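Local coordinates for protein intracellular protease/amidase (Salmonella enterica subsp. enterica serovar Typhimurium, PDB 4K2H) that belongs to the DJ-1/PfpI family, binds zinc in the crystal and may act as a peptidase, although its cellular role is not established, at residues E41-V46 with P52-S57; R94-G99 with L118-R123. The protein carries 1 engineered substitution. All coordinates share one frame; numbering follows the deposited sequence.

Contact 1. Residues E41-V46 with P52-S57; sequences ESRAVV and PMVADS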
loop_
_atom_site.group_PDB
_atom_site.type_symbol
_atom_site.label_atom_id
_atom_site.label_comp_id
_atom_site.label_asym_id
_atom_site.label_seq_id
_atom_site.Cartn_x
_atom_site.Cartn_y
_atom_site.Cartn_z
ATOM N N GLU A 41 -22.723 7.574 -1.177
ATOM C CA GLU A 41 -23.799 6.740 -0.606
ATOM C C GLU A 41 -23.406 5.255 -0.407
ATOM O O GLU A 41 -24.250 4.413 -0.123
ATOM C CB GLU A 41 -25.015 6.809 -1.530
ATOM C CG GLU A 41 -24.768 6.182 -2.930
ATOM C CD GLU A 41 -23.688 6.910 -3.759
ATOM O OE1 GLU A 41 -22.654 6.285 -4.054
ATOM O OE2 GLU A 41 -23.841 8.116 -4.089
ATOM N N SER A 42 -22.131 4.933 -0.555
ATOM C CA SER A 42 -21.718 3.555 -0.656
ATOM C C SER A 42 -20.508 3.318 0.245
ATOM O O SER A 42 -19.656 4.195 0.360
ATOM C CB SER A 42 -21.355 3.292 -2.110
ATOM O OG SER A 42 -20.725 2.029 -2.217
ATOM N N ARG A 43 -20.435 2.157 0.885
ATOM C CA ARG A 43 -19.258 1.790 1.657
ATOM C C ARG A 43 -18.208 1.062 0.849
ATOM O O ARG A 43 -17.011 1.175 1.140
ATOM C CB ARG A 43 -19.646 1.011 2.908
ATOM C CG ARG A 43 -19.973 1.979 4.031
ATOM C CD ARG A 43 -20.319 1.299 5.333
ATOM N NE ARG A 43 -19.232 0.459 5.791
ATOM C CZ ARG A 43 -19.355 -0.445 6.745
ATOM N NH1 ARG A 43 -20.499 -0.614 7.344
ATOM N NH2 ARG A 43 -18.327 -1.204 7.070
ATOM N N ALA A 44 -18.635 0.333 -0.174
ATOM C CA ALA A 44 -17.680 -0.278 -1.105
ATOM C C ALA A 44 -17.159 0.805 -2.021
ATOM O O ALA A 44 -17.926 1.592 -2.538
ATOM C CB ALA A 44 -18.333 -1.384 -1.911
ATOM N N VAL A 45 -15.844 0.870 -2.204
ATOM C CA VAL A 45 -15.258 1.862 -3.105
ATOM C C VAL A 45 -14.151 1.205 -3.899
ATOM O O VAL A 45 -13.302 0.498 -3.328
ATOM C CB VAL A 45 -14.623 3.015 -2.317
ATOM C CG1 VAL A 45 -14.213 4.125 -3.261
ATOM C CG2 VAL A 45 -15.569 3.548 -1.258
ATOM N N VAL A 46 -14.122 1.461 -5.193
ATOM C CA VAL A 46 -13.106 0.866 -6.044
ATOM C C VAL A 46 -11.948 1.857 -6.307
ATOM O O VAL A 46 -12.166 2.987 -6.769
ATOM C CB VAL A 46 -13.745 0.368 -7.354
ATOM C CG1 VAL A 46 -12.713 -0.247 -8.288
ATOM C CG2 VAL A 46 -14.801 -0.661 -7.031
ATOM N N PRO A 52 -11.440 -3.231 -4.934
ATOM C CA PRO A 52 -12.589 -2.784 -4.190
ATOM C C PRO A 52 -12.335 -3.002 -2.727
ATOM O O PRO A 52 -11.839 -4.069 -2.337
ATOM C CB PRO A 52 -13.734 -3.682 -4.675
ATOM C CG PRO A 52 -13.185 -4.460 -5.844
ATOM C CD PRO A 52 -11.704 -4.488 -5.655
ATOM N N MET A 53 -12.691 -1.999 -1.945
ATOM C CA MET A 53 -12.507 -2.018 -0.504
ATOM C C MET A 53 -13.735 -1.517 0.200
ATOM O O MET A 53 -14.372 -0.570 -0.230
ATOM C CB MET A 53 -11.392 -1.104 -0.078
ATOM C CG MET A 53 -10.126 -1.400 -0.782
ATOM S SD MET A 53 -8.700 -0.533 -0.040
ATOM C CE MET A 53 -7.493 -1.091 -1.202
ATOM N N VAL A 54 -14.021 -2.108 1.336
ATOM C CA VAL A 54 -15.122 -1.642 2.133
ATOM C C VAL A 54 -14.608 -0.636 3.160
ATOM O O VAL A 54 -13.933 -1.024 4.102
ATOM C CB VAL A 54 -15.800 -2.826 2.835
ATOM C CG1 VAL A 54 -16.982 -2.340 3.641
ATOM C CG2 VAL A 54 -16.203 -3.885 1.812
ATOM N N ALA A 55 -14.959 0.641 2.985
ATOM C CA ALA A 55 -14.711 1.658 4.026
ATOM C C ALA A 55 -15.341 1.343 5.379
ATOM O O ALA A 55 -16.397 0.708 5.479
ATOM C CB ALA A 55 -15.144 3.053 3.556
ATOM N N ASP A 56 -14.703 1.808 6.433
ATOM C CA ASP A 56 -15.274 1.655 7.782
ATOM C C ASP A 56 -16.637 2.353 7.903
ATOM O O ASP A 56 -17.576 1.833 8.524
ATOM C CB ASP A 56 -14.310 2.171 8.850
ATOM C CG ASP A 56 -13.020 1.376 8.910
ATOM O OD1 ASP A 56 -13.099 0.154 8.806
ATOM O OD2 ASP A 56 -11.914 1.954 9.030
ATOM N N SER A 57 -16.774 3.513 7.278
ATOM C CA SER A 57 -18.020 4.249 7.397
ATOM C C SER A 57 -18.106 5.238 6.258
ATOM O O SER A 57 -17.382 5.111 5.275
ATOM C CB SER A 57 -18.071 4.916 8.788
ATOM O OG SER A 57 -19.137 5.827 8.918
#
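Val45 and Met53 form the hydrogen-bonded pair of a short antiparallel hairpin, each using both its N-H and its carbonyl. Val45 N donates to Met53 O at 2.9 Å with an angle of 157° at the hydrogen, and Met53 N returns an equivalent bond to Val45 O. Ala44 with Val54 and Val46 with Pro52 are the non-hydrogen-bonded pairs on either side, joined by CA-H...O contacts such as Pro52 CA to Val45 O. On the face carrying these two pairs, Val46 CG2 lies alongside Pro52 CB at 4.0 Å.

Beyond the strand pairing, Ala55 N donates to Arg43 O at 2.8 Å, while Ala55 O is met by the side chain of Arg43. Arg43 NE gives the main bond, 2.9 Å to Ala55 O, which lies near the guanidinium plane; Arg43 NH2 adds a weak one to Ala55 O at 3.1 Å. A bend at chi3 (59°) turns the guanidinium to this carbonyl, and Asp56 O sits over one of its faces without a hydrogen bond. Ser42 OG donates in plane to a lone pair of Ala44 O, and Asp56 OD2 pairs with Arg28.

Val45 and Ala55 pack on Ala38 of strand 33-38, Met53 reaches Glu17 and Ile21 of helix 17-29, and Pro52 and Val54 make backbone hydrogen bonds to the second subunit.

Contact 2. Residues R94-G99 with L118-R123; sequences RHDAAG and LLKGRR
A salt-bridge network joins the C-terminal end of helix 86-97 to the loop that precedes strand 123-124, with Asp96 facing Lys120 and Arg122. Arg122 grips the carboxylate end-on: Arg122 NH1 donates to Asp96 OD1 at 3.1 Å and Arg122 NH2 to Asp96 OD2 at 3.0 Å. Both oxygens use their syn lone pairs, and the carboxylate and guanidinium planes are 6° apart, so this two-pronged bridge is nearly coplanar. Asp96 is carried across by an extended first torsion (chi1 -157°), with CG opposite the backbone N. Lys120 bends at chi3 and adds a weaker bridge, Lys120 NZ to Asp96 OD1 at 3.2 Å, while its CE lies over one face of the Arg122 guanidinium, near the rim. OD1 also accepts from Asn149 ND2, so two cationic groups and an amide meet at this oxygen; such surroundings would be expected to favour the charged carboxylate.

The loop holds its own arginine in place. Arg122 NE donates to Leu119 O at 2.7 Å, and Arg122 N reaches the same oxygen from the opposite face of its carbonyl plane, at 3.0 Å. This backbone bond closes a type I' turn from Leu119 to Arg122. Across the bridge, Gly99, with positive phi, is the C-prime residue of a Schellman motif, with Gly99 N bonding to Asp96 O and Lys100 N to His95 O, a common way of ending an alpha-helix.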
loop_
_atom_site.group_PDB
_atom_site.type_symbol
_atom_site.label_atom_id
_atom_site.label_comp_id
_atom_site.label_asym_id
_atom_site.label_seq_id
_atom_site.Cartn_x
_atom_site.Cartn_y
_atom_site.Cartn_z
ATOM N N ARG A 94 -14.231 22.410 7.880
ATOM C CA ARG A 94 -14.502 22.399 9.291
ATOM C C ARG A 94 -13.277 21.960 10.098
ATOM O O ARG A 94 -12.928 22.582 11.104
ATOM C CB ARG A 94 -15.694 21.482 9.551
ATOM C CG ARG A 94 -16.083 21.326 11.010
ATOM C CD ARG A 94 -17.426 20.614 11.139
ATOM N NE ARG A 94 -17.447 19.300 10.491
ATOM C CZ ARG A 94 -17.010 18.171 11.037
ATOM N NH1 ARG A 94 -17.102 17.026 10.352
ATOM N NH2 ARG A 94 -16.489 18.155 12.256
ATOM N N HIS A 95 -12.647 20.871 9.675
ATOM C CA HIS A 95 -11.456 20.382 10.344
ATOM C C HIS A 95 -10.335 21.408 10.239
ATOM O O HIS A 95 -9.585 21.613 11.192
ATOM C CB HIS A 95 -10.990 19.028 9.775
ATOM C CG HIS A 95 -11.800 17.868 10.248
ATOM N ND1 HIS A 95 -13.053 17.600 9.759
ATOM C CD2 HIS A 95 -11.564 16.930 11.189
ATOM C CE1 HIS A 95 -13.556 16.537 10.362
ATOM N NE2 HIS A 95 -12.671 16.118 11.243
ATOM N N ASP A 96 -10.215 22.040 9.087
ATOM C CA ASP A 96 -9.172 23.004 8.893
ATOM C C ASP A 96 -9.366 24.160 9.884
ATOM O O ASP A 96 -8.413 24.560 10.553
ATOM C CB ASP A 96 -9.147 23.508 7.457
ATOM C CG ASP A 96 -7.800 24.075 7.058
ATOM O OD1 ASP A 96 -6.871 24.196 7.905
ATOM O OD2 ASP A 96 -7.671 24.400 5.868
ATOM N N ALA A 97 -10.597 24.634 10.022
ATOM C CA ALA A 97 -10.864 25.821 10.834
ATOM C C ALA A 97 -10.701 25.506 12.326
ATOM O O ALA A 97 -10.493 26.413 13.126
ATOM C CB ALA A 97 -12.262 26.357 10.549
ATOM N N ALA A 98 -10.799 24.224 12.694
ATOM C CA ALA A 98 -10.567 23.797 14.072
ATOM C C ALA A 98 -9.101 23.443 14.333
ATOM O O ALA A 98 -8.799 22.835 15.327
ATOM C CB ALA A 98 -11.463 22.617 14.405
ATOM N N GLY A 99 -8.199 23.794 13.423
ATOM C CA GLY A 99 -6.777 23.475 13.555
ATOM C C GLY A 99 -6.394 21.999 13.409
ATOM O O GLY A 99 -5.271 21.630 13.742
ATOM N N LEU A 118 -8.401 26.795 -1.151
ATOM C CA LEU A 118 -8.441 26.498 0.283
ATOM C C LEU A 118 -7.056 26.271 0.865
ATOM O O LEU A 118 -6.932 25.804 1.998
ATOM C CB LEU A 118 -9.311 25.257 0.567
ATOM C CG LEU A 118 -10.761 25.246 0.038
ATOM C CD1 LEU A 118 -11.450 23.932 0.381
ATOM C CD2 LEU A 118 -11.557 26.405 0.602
ATOM N N LEU A 119 -6.016 26.616 0.115
ATOM C CA LEU A 119 -4.642 26.439 0.612
ATOM C C LEU A 119 -4.243 27.536 1.595
ATOM O O LEU A 119 -3.393 27.296 2.452
ATOM C CB LEU A 119 -3.638 26.305 -0.526
ATOM C CG LEU A 119 -3.701 24.898 -1.137
ATOM C CD1 LEU A 119 -2.911 24.825 -2.432
ATOM C CD2 LEU A 119 -3.246 23.818 -0.153
ATOM N N LYS A 120 -4.889 28.701 1.487
ATOM C CA LYS A 120 -4.724 29.814 2.438
ATOM C C LYS A 120 -3.312 30.345 2.414
ATOM O O LYS A 120 -2.752 30.663 3.455
ATOM C CB LYS A 120 -5.092 29.408 3.881
ATOM C CG LYS A 120 -6.589 29.283 4.111
ATOM C CD LYS A 120 -6.927 28.990 5.564
ATOM C CE LYS A 120 -6.585 27.560 5.929
ATOM N NZ LYS A 120 -6.630 27.314 7.394
ATOM N N GLY A 121 -2.743 30.423 1.219
ATOM C CA GLY A 121 -1.353 30.838 1.047
ATOM C C GLY A 121 -0.323 29.835 1.556
ATOM O O GLY A 121 0.858 30.120 1.527
ATOM N N ARG A 122 -0.733 28.649 2.010
ATOM C CA ARG A 122 0.235 27.787 2.689
ATOM C C ARG A 122 1.195 27.096 1.750
ATOM O O ARG A 122 0.919 26.941 0.552
ATOM C CB ARG A 122 -0.450 26.774 3.588
ATOM C CG ARG A 122 -0.985 27.382 4.882
ATOM C CD ARG A 122 -1.879 26.387 5.600
ATOM N NE ARG A 122 -3.054 26.046 4.775
ATOM C CZ ARG A 122 -4.119 25.394 5.223
ATOM N NH1 ARG A 122 -4.200 25.019 6.489
ATOM N NH2 ARG A 122 -5.131 25.147 4.408
ATOM N N ARG A 123 2.350 26.718 2.305
ATOM C CA ARG A 123 3.325 25.906 1.587
ATOM C C ARG A 123 2.821 24.466 1.487
ATOM O O ARG A 123 2.280 23.935 2.444
ATOM C CB ARG A 123 4.687 25.947 2.279
ATOM C CG ARG A 123 5.375 27.313 2.161
ATOM C CD ARG A 123 6.674 27.340 2.946
ATOM N NE ARG A 123 6.388 27.239 4.376
ATOM C CZ ARG A 123 6.621 26.175 5.145
ATOM N NH1 ARG A 123 6.289 26.225 6.438
ATOM N NH2 ARG A 123 7.181 25.067 4.651
#

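Contact 1 comes first along the chain and closes before contact 2 opens, and all four segments belong to the one DJ-1/PfpI fold. Their centres are 27 Å apart and their nearest atoms about 11 Å apart, so they do not touch. Both are tied to the central parallel sheet, but on different strands: the hairpin of contact 1 packs on strand 33-38 and leads into strand 57-58 at one edge, while the helix of contact 2 runs on to strand 101-104 at the other. Contact 1 lies at the subunit interface and near the zinc-binding residue Glu17, whereas contact 2 is away from the zinc-binding residues and untouched by the second subunit.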